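Local coordinates for hypothetical protein (Clostridium sporogenes ATCC 15579, PDB 4QRK) that is of unknown function but folds as a right-handed beta-helix and may act in cell adhesion, at residues 150-155 with 207-212; 132-137 with 155-160; 178-183 with 212-217. All coordinates share one frame; numbering follows the deposited sequence. Where two conformers were deposited one is given.

Contact 1: residues 150-155 with 207-212. With CA (calcium ion), chain B.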
loop_
_atom_site.group_PDB
_atom_site.type_symbol
_atom_site.label_atom_id
_atom_site.label_comp_id
_atom_site.label_asym_id
_atom_site.label_seq_id
_atom_site.Cartn_x
_atom_site.Cartn_y
_atom_site.Cartn_z
ATOM N N ASN A 150 8.777 1.609 0.653
ATOM C CA ASN A 150 9.384 0.538 1.457
ATOM C C ASN A 150 8.383 -0.587 1.662
ATOM O O ASN A 150 7.291 -0.355 2.184
ATOM C CB ASN A 150 9.856 1.074 2.819
ATOM C CG ASN A 150 10.820 2.274 2.675
ATOM O OD1 ASN A 150 11.938 2.116 2.190
ATOM N ND2 ASN A 150 10.367 3.476 3.059
ATOM N N ILE A 151 8.755 -1.805 1.256
ATOM C CA ILE A 151 7.837 -2.952 1.394
ATOM C C ILE A 151 8.543 -4.092 2.117
ATOM O O ILE A 151 9.627 -4.503 1.747
ATOM C CB ILE A 151 7.349 -3.459 0.008
ATOM C CG1 ILE A 151 6.603 -2.356 -0.743
ATOM C CG2 ILE A 151 6.415 -4.601 0.182
ATOM C CD1 ILE A 151 6.477 -2.584 -2.205
ATOM N N GLU A 152 7.923 -4.587 3.168
ATOM C CA GLU A 152 8.530 -5.658 3.934
ATOM C C GLU A 152 7.480 -6.748 4.210
ATOM O O GLU A 152 6.431 -6.478 4.805
ATOM C CB GLU A 152 9.132 -5.065 5.211
ATOM C CG GLU A 152 9.887 -6.074 6.038
ATOM C CD GLU A 152 10.507 -5.474 7.281
ATOM O OE1 GLU A 152 10.149 -4.320 7.638
ATOM O OE2 GLU A 152 11.357 -6.174 7.892
ATOM N N GLY A 153 7.770 -7.967 3.751
ATOM C CA GLY A 153 6.861 -9.087 3.840
ATOM C C GLY A 153 7.516 -10.235 4.579
ATOM O O GLY A 153 8.725 -10.420 4.521
ATOM N N GLY A 154 6.709 -10.994 5.296
ATOM C CA GLY A 154 7.184 -12.151 6.015
ATOM C C GLY A 154 7.174 -13.332 5.073
ATOM O O GLY A 154 8.206 -13.747 4.569
ATOM N N VAL A 155 5.986 -13.876 4.855
ATOM C CA VAL A 155 5.817 -14.989 3.945
ATOM C C VAL A 155 4.779 -14.573 2.895
ATOM O O VAL A 155 3.647 -14.147 3.210
ATOM C CB VAL A 155 5.337 -16.278 4.692
ATOM C CG1 VAL A 155 4.980 -17.388 3.697
ATOM C CG2 VAL A 155 6.387 -16.745 5.653
ATOM N N ASN A 207 12.594 0.046 -1.754
ATOM C CA ASN A 207 13.184 -1.048 -1.015
ATOM C C ASN A 207 12.129 -2.132 -0.780
ATOM O O ASN A 207 11.057 -1.835 -0.264
ATOM C CB ASN A 207 13.771 -0.506 0.287
ATOM C CG ASN A 207 14.989 0.367 0.044
ATOM O OD1 ASN A 207 14.881 1.574 -0.188
ATOM N ND2 ASN A 207 16.155 -0.250 0.071
ATOM N N ILE A 208 12.423 -3.366 -1.193
ATOM C CA ILE A 208 11.478 -4.483 -1.012
ATOM C C ILE A 208 12.216 -5.619 -0.352
ATOM O O ILE A 208 13.300 -5.999 -0.802
ATOM C CB ILE A 208 10.924 -5.062 -2.337
ATOM C CG1 ILE A 208 10.369 -3.962 -3.231
ATOM C CG2 ILE A 208 9.759 -6.062 -2.033
ATOM C CD1 ILE A 208 9.865 -4.447 -4.580
ATOM N N GLU A 209 11.643 -6.136 0.723
ATOM C CA GLU A 209 12.237 -7.248 1.449
ATOM C C GLU A 209 11.163 -8.305 1.572
ATOM O O GLU A 209 10.009 -8.005 1.908
ATOM C CB GLU A 209 12.661 -6.840 2.862
ATOM C CG GLU A 209 13.747 -5.769 2.952
ATOM C CD GLU A 209 14.074 -5.402 4.409
ATOM O OE1 GLU A 209 13.231 -4.772 5.087
ATOM O OE2 GLU A 209 15.172 -5.760 4.881
ATOM N N ALA A 210 11.536 -9.541 1.318
ATOM C CA ALA A 210 10.609 -10.656 1.505
ATOM C C ALA A 210 11.343 -11.744 2.258
ATOM O O ALA A 210 12.435 -12.120 1.892
ATOM C CB ALA A 210 10.111 -11.183 0.168
ATOM N N GLY A 211 10.745 -12.265 3.305
ATOM C CA GLY A 211 11.371 -13.374 4.022
ATOM C C GLY A 211 11.364 -14.623 3.163
ATOM O O GLY A 211 12.395 -15.096 2.712
ATOM N N VAL A 212 10.183 -15.179 2.975
ATOM C CA VAL A 212 9.999 -16.309 2.089
ATOM C C VAL A 212 8.941 -15.924 1.071
ATOM O O VAL A 212 7.757 -15.670 1.411
ATOM C CB VAL A 212 9.494 -17.548 2.879
ATOM C CG1 VAL A 212 9.156 -18.663 1.949
ATOM C CG2 VAL A 212 10.551 -18.000 3.869
HETATM CA CA CA B . 11.734 -4.091 9.863
HETATM O O HOH W 1 12.941 3.426 -0.294
HETATM O O HOH W 2 11.753 -2.711 3.278
HETATM O O HOH W 3 13.584 -4.101 7.838
HETATM O O HOH W 4 12.128 -4.302 12.376
HETATM O O HOH W 5 12.718 -2.064 9.199
HETATM O O HOH W 6 13.395 -6.022 10.353
#

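Contact 2: residues 132-137 with 155-160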
loop_
_atom_site.group_PDB
_atom_site.type_symbol
_atom_site.label_atom_id
_atom_site.label_comp_id
_atom_site.label_asym_id
_atom_site.label_seq_id
_atom_site.Cartn_x
_atom_site.Cartn_y
_atom_site.Cartn_z
ATOM N N VAL A 132 1.780 -12.522 6.505
ATOM C CA VAL A 132 1.568 -13.666 5.623
ATOM C C VAL A 132 0.532 -13.253 4.590
ATOM O O VAL A 132 -0.634 -13.041 4.927
ATOM C CB VAL A 132 1.025 -14.899 6.368
ATOM C CG1 VAL A 132 0.731 -16.055 5.383
ATOM C CG2 VAL A 132 1.986 -15.345 7.459
ATOM N N GLY A 133 0.919 -13.142 3.330
ATOM C CA GLY A 133 -0.081 -12.830 2.321
ATOM C C GLY A 133 0.525 -12.287 1.063
ATOM O O GLY A 133 1.686 -12.502 0.782
ATOM N N LYS A 134 -0.258 -11.552 0.311
ATOM C CA LYS A 134 0.181 -11.023 -0.975
ATOM C C LYS A 134 0.004 -9.535 -1.012
ATOM O O LYS A 134 -0.987 -8.982 -0.505
ATOM C CB LYS A 134 -0.673 -11.540 -2.120
ATOM C CG LYS A 134 -0.732 -13.007 -2.377
ATOM C CD LYS A 134 -1.485 -13.236 -3.726
ATOM C CE LYS A 134 -0.581 -12.898 -4.947
ATOM N NZ LYS A 134 -1.311 -12.613 -6.225
ATOM N N VAL A 135 0.939 -8.906 -1.699
ATOM C CA VAL A 135 0.898 -7.491 -1.993
ATOM C C VAL A 135 0.964 -7.316 -3.515
ATOM O O VAL A 135 1.860 -7.867 -4.163
ATOM C CB VAL A 135 2.107 -6.768 -1.397
ATOM C CG1 VAL A 135 2.157 -5.324 -1.859
ATOM C CG2 VAL A 135 2.076 -6.824 0.098
ATOM N N ASP A 136 0.027 -6.567 -4.082
ATOM C CA ASP A 136 0.060 -6.216 -5.535
ATOM C C ASP A 136 -0.186 -4.735 -5.655
ATOM O O ASP A 136 -1.273 -4.250 -5.279
ATOM C CB ASP A 136 -1.014 -6.966 -6.348
ATOM C CG ASP A 136 -0.774 -8.463 -6.423
ATOM O OD1 ASP A 136 -1.179 -9.189 -5.486
ATOM O OD2 ASP A 136 -0.216 -8.920 -7.445
ATOM N N LEU A 137 0.806 -4.000 -6.155
ATOM C CA LEU A 137 0.793 -2.556 -6.128
ATOM C C LEU A 137 1.134 -1.981 -7.462
ATOM O O LEU A 137 2.167 -2.357 -8.065
ATOM C CB LEU A 137 1.873 -2.028 -5.184
ATOM C CG LEU A 137 1.783 -2.127 -3.693
ATOM C CD1 LEU A 137 3.101 -1.656 -3.108
ATOM C CD2 LEU A 137 0.641 -1.245 -3.262
ATOM N N VAL A 155 5.986 -13.876 4.855
ATOM C CA VAL A 155 5.817 -14.989 3.945
ATOM C C VAL A 155 4.779 -14.573 2.895
ATOM O O VAL A 155 3.647 -14.147 3.210
ATOM C CB VAL A 155 5.337 -16.278 4.692
ATOM C CG1 VAL A 155 4.980 -17.388 3.697
ATOM C CG2 VAL A 155 6.387 -16.745 5.653
ATOM N N GLY A 156 5.140 -14.709 1.635
ATOM C CA GLY A 156 4.210 -14.394 0.575
ATOM C C GLY A 156 4.899 -13.694 -0.567
ATOM O O GLY A 156 6.109 -13.521 -0.583
ATOM N N GLU A 157 4.093 -13.263 -1.514
ATOM C CA GLU A 157 4.554 -12.649 -2.756
ATOM C C GLU A 157 4.275 -11.165 -2.743
ATOM O O GLU A 157 3.284 -10.717 -2.156
ATOM C CB GLU A 157 3.742 -13.274 -3.912
ATOM C CG GLU A 157 4.337 -13.126 -5.300
ATOM C CD GLU A 157 3.804 -14.192 -6.296
ATOM O OE1 GLU A 157 2.746 -14.803 -6.008
ATOM O OE2 GLU A 157 4.447 -14.421 -7.353
ATOM N N ALA A 158 5.138 -10.404 -3.410
ATOM C CA ALA A 158 4.919 -8.979 -3.615
ATOM C C ALA A 158 5.128 -8.689 -5.112
ATOM O O ALA A 158 6.092 -9.184 -5.714
ATOM C CB ALA A 158 5.890 -8.179 -2.759
ATOM N N THR A 159 4.189 -7.978 -5.727
ATOM C CA THR A 159 4.288 -7.585 -7.133
ATOM C C THR A 159 4.098 -6.102 -7.234
ATOM O O THR A 159 3.126 -5.549 -6.679
ATOM C CB THR A 159 3.194 -8.225 -7.986
ATOM O OG1 THR A 159 3.350 -9.626 -7.961
ATOM C CG2 THR A 159 3.279 -7.756 -9.465
ATOM N N VAL A 160 5.039 -5.438 -7.894
ATOM C CA VAL A 160 5.008 -3.998 -7.997
ATOM C C VAL A 160 5.138 -3.565 -9.458
ATOM O O VAL A 160 6.037 -4.041 -10.154
ATOM C CB VAL A 160 6.143 -3.404 -7.161
ATOM C CG1 VAL A 160 6.026 -1.919 -7.070
ATOM C CG2 VAL A 160 6.097 -4.000 -5.745
HETATM O O HOH W 7 1.940 -10.769 -5.414
#

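Contact 3: residues 178-183 with 212-217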
loop_
_atom_site.group_PDB
_atom_site.type_symbol
_atom_site.label_atom_id
_atom_site.label_comp_id
_atom_site.label_asym_id
_atom_site.label_seq_id
_atom_site.Cartn_x
_atom_site.Cartn_y
_atom_site.Cartn_z
ATOM N N ALA A 178 12.592 -15.770 -5.103
ATOM C CA ALA A 178 13.147 -15.274 -6.327
ATOM C C ALA A 178 12.734 -13.842 -6.528
ATOM O O ALA A 178 11.675 -13.391 -6.074
ATOM C CB ALA A 178 12.675 -16.141 -7.478
ATOM N N VAL A 179 13.618 -13.115 -7.174
ATOM C CA VAL A 179 13.299 -11.812 -7.682
ATOM C C VAL A 179 13.144 -11.966 -9.160
ATOM O O VAL A 179 14.057 -12.433 -9.870
ATOM C CB VAL A 179 14.384 -10.812 -7.395
ATOM C CG1 VAL A 179 13.985 -9.455 -7.939
ATOM C CG2 VAL A 179 14.627 -10.756 -5.924
ATOM N N ASN A 180 11.957 -11.645 -9.623
ATOM C CA ASN A 180 11.659 -11.644 -11.052
ATOM C C ASN A 180 11.579 -10.221 -11.529
ATOM O O ASN A 180 10.651 -9.495 -11.179
ATOM C CB ASN A 180 10.363 -12.403 -11.284
ATOM C CG ASN A 180 10.434 -13.804 -10.699
ATOM O OD1 ASN A 180 11.337 -14.572 -11.036
ATOM N ND2 ASN A 180 9.550 -14.108 -9.766
ATOM N N ALA A 181 12.561 -9.812 -12.330
ATOM C CA ALA A 181 12.663 -8.397 -12.719
ATOM C C ALA A 181 13.028 -8.232 -14.163
ATOM O O ALA A 181 13.915 -7.431 -14.491
ATOM C CB ALA A 181 13.708 -7.681 -11.852
ATOM N N ASN A 182 12.350 -8.952 -15.042
ATOM C CA ASN A 182 12.740 -8.894 -16.453
ATOM C C ASN A 182 12.536 -7.493 -17.060
ATOM O O ASN A 182 11.521 -6.824 -16.847
ATOM C CB ASN A 182 12.025 -9.985 -17.262
ATOM C CG ASN A 182 12.450 -11.396 -16.844
ATOM O OD1 ASN A 182 13.546 -11.606 -16.308
ATOM N ND2 ASN A 182 11.574 -12.365 -17.083
ATOM N N GLY A 183 13.534 -7.030 -17.786
ATOM C CA GLY A 183 13.439 -5.744 -18.443
ATOM C C GLY A 183 14.056 -4.637 -17.619
ATOM O O GLY A 183 14.117 -3.515 -18.082
ATOM N N VAL A 212 10.183 -15.179 2.975
ATOM C CA VAL A 212 9.999 -16.309 2.089
ATOM C C VAL A 212 8.941 -15.924 1.071
ATOM O O VAL A 212 7.757 -15.670 1.411
ATOM C CB VAL A 212 9.494 -17.548 2.879
ATOM C CG1 VAL A 212 9.156 -18.663 1.949
ATOM C CG2 VAL A 212 10.551 -18.000 3.869
ATOM N N GLY A 213 9.334 -15.902 -0.183
ATOM C CA GLY A 213 8.386 -15.589 -1.241
ATOM C C GLY A 213 9.033 -14.882 -2.399
ATOM O O GLY A 213 10.223 -14.658 -2.421
ATOM N N ALA A 214 8.233 -14.550 -3.386
ATOM C CA ALA A 214 8.748 -13.990 -4.629
ATOM C C ALA A 214 8.555 -12.480 -4.633
ATOM O O ALA A 214 7.590 -11.959 -4.069
ATOM C CB ALA A 214 7.991 -14.607 -5.776
ATOM N N ILE A 215 9.467 -11.788 -5.277
ATOM C CA ILE A 215 9.320 -10.398 -5.555
ATOM C C ILE A 215 9.289 -10.222 -7.059
ATOM O O ILE A 215 10.255 -10.567 -7.764
ATOM C CB ILE A 215 10.505 -9.619 -4.992
ATOM C CG1 ILE A 215 10.514 -9.725 -3.483
ATOM C CG2 ILE A 215 10.445 -8.154 -5.432
ATOM C CD1 ILE A 215 11.814 -9.213 -2.851
ATOM N N ASN A 216 8.179 -9.683 -7.548
ATOM C CA ASN A 216 7.986 -9.481 -8.976
ATOM C C ASN A 216 7.962 -8.021 -9.275
ATOM O O ASN A 216 7.099 -7.318 -8.782
ATOM C CB ASN A 216 6.661 -10.077 -9.395
ATOM C CG ASN A 216 6.567 -11.556 -9.067
ATOM O OD1 ASN A 216 7.386 -12.341 -9.497
ATOM N ND2 ASN A 216 5.600 -11.916 -8.269
ATOM N N ILE A 217 8.930 -7.542 -10.041
ATOM C CA ILE A 217 8.912 -6.138 -10.424
ATOM C C ILE A 217 8.777 -5.984 -11.922
ATOM O O ILE A 217 9.449 -6.673 -12.693
ATOM C CB ILE A 217 10.158 -5.348 -9.888
ATOM C CG1 ILE A 217 11.448 -6.068 -10.142
ATOM C CG2 ILE A 217 10.060 -5.162 -8.383
ATOM C CD1 ILE A 217 12.640 -5.182 -9.883
HETATM O O HOH W 8 9.605 -7.615 -15.366
#

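Contact 1: residues 150-155 with 207-212
Ile151 is bonded to Asn207 through its N and to Glu209 through its O, across two parallel strands, 150-153 and 207-210, which are neighbouring rungs in one wall of a right-handed beta-helix. The strand axes run 4.7 Å apart and parallel, and identical residues meet at all but one position, Gly153 facing Ala210. Ile151 O accepts Glu209 N at 2.8 Å, and Gly153 N returns to Glu209 O. Alternate side chains point to opposite faces. On the inner one, Ile151 CB rests 4.1 Å from Ile208 CG2, both residues being buried against the far wall of the helix.

On the outer face Glu152 can be traced to its tip. CG stands anti to the backbone N (chi1 -176°), and the chain continues extended, lifting the carboxylate off the sheet. CB passes Glu209 OE1 at 4.1 Å, CG at 3.7 Å, and CD stays close to the same oxygen. Both carboxylate oxygens then grip the calcium ion, OE1 at 2.7 Å and OE2 at 2.9 Å. Four waters and one atom from elsewhere in the structure complete the metal shell. Glu209 lies alongside, pointing the same way, with its carboxylate plane turned 36° from that of Glu152. Two carboxylates thus lie side by side; the calcium on Glu152 probably offsets part of their repulsion. Glu209 takes part at second hand, since its OE1 accepts a hydrogen bond from a metal-bound water.

Beyond the strands the chains turn corners at Gly154-Val155 and at Gly211. There Gly211 N bonds to Gly153 O from above the carbonyl plane, whereas Val212 N meets Gly154 O almost in line with the carbonyl, at 2.9 Å.

Contact 2: residues 132-137 with 155-160
Thr159 crosses Asp136 at a slant, its CB 3.5 Å from Asp136 OD2, where parallel strands 134-137 and 157-160 form successive rungs of the beta-helix. With OG1 beside its own backbone N (chi1 -63°), the threonine shares a water with Val135 O, 3.1 Å from OG1 and 3.2 Å from the carbonyl oxygen. OG1 is also held by Asn216 ND2. The backbone of Thr159 is bonded twice to strand 134-137, its N to Val135 O and its O to Leu137 N.

Glu157 stretches beside Lys134, the two side chains pointing the same way. OE1 lies 4.0 Å from Lys134 CE, but the ammonium turns to Asp136, whose OD1 makes a 3.5 Å salt bridge with NZ; OE2 of Glu157 is taken by Asn216 ND2. The charges nearby would partly balance one another.

Val155 belongs to the corner before the strand. Its carbonyl accepts Gly133 N at 2.9 Å and brushes Val132 CA, while the two valine side chains lie in loose apolar contact on the outer face. After this firm bond the pairing slackens: Glu157 N to Gly133 O is weak, at 3.4 Å and 126°, and regular bonding resumes with Val135 N on Glu157 O.

Strand 113-117 flanks the pair on the Lys134 side and strand 215-219 on the Glu157 side, while Leu137 and Val160 face inward onto Ile151 of strand 147-153.

Contact 3: residues 178-183 with 212-217
Asn180 lies alongside Asn216, the two amides pointing the same way and nearly coplanar, 12° apart. The torsions match: in both residues CG sits beside the backbone N, which brings the amides edge to edge across neighbouring strands. Asn180 ND2 donates to Asn216 OD1 at 2.8 Å, close to the plane of its own amide and nearly straight. Asn180 CB also packs on that oxygen, at 3.5 Å. Asparagines on adjacent strands, bonded amide to amide, are a known feature of parallel beta-helices.

Underneath, the short strand 179-180 pairs in parallel with strand 215-217. Ile215 N donates to Ala178 O, Asn180 N to Ile215 O at 2.7 Å, and Ile217 N to Asn180 O. The other face of the sheet is apolar: Val179 CG2 lies 4.4 Å from Ile215 CB, and Tyr192 of strand 191-193 covers Val179, Ala181 and Ile217.

Packing is tightest past the last bond. Ile217 CG1 stands between its backbone N and carbonyl carbon (chi1 47°), a position that directs it and CD1 against Ala181 CB. The distances, 3.3 Å from CG1 and 3.4 Å from CD1, are shorter than usual van der Waals contact. A water hydrogen-bonded to Ile217 O at 2.8 Å occupies the place where the two chains part.

At the other end Ala178 N is buried without a partner in the model. With its oxygen held by Asn180, and Asn216 ND2 being engaged in turn on strand 157-162, the Asn216 amide is fixed in rotation, and a chain of polar bonds runs unbroken from strand 157-162 to the outermost strand 179-180.

The three contacts interlock: contact 1 alternates along the chain with contacts 2 and 3. It joins rungs in one wall; contacts 2 and 3 lie in the facing wall and meet where strands 157-162 and 215-219 adjoin. Val155 is shared by contacts 1 and 2, Val212 by contacts 1 and 3, and a probable hydrogen bond from Gly156 N to Val212 O, 2.8 Å, ties the corners. Between the walls, Ile151 CD1 meets Leu137 CD1 at 3.6 Å, and Ile208 CD1 meets Ile215 CG2 at 3.8 Å. Centres of contacts 1 and 2 are about 8 Å apart. Glu152 binds calcium on the outer face of contact 1, about 14 Å from the Ile215 side chain.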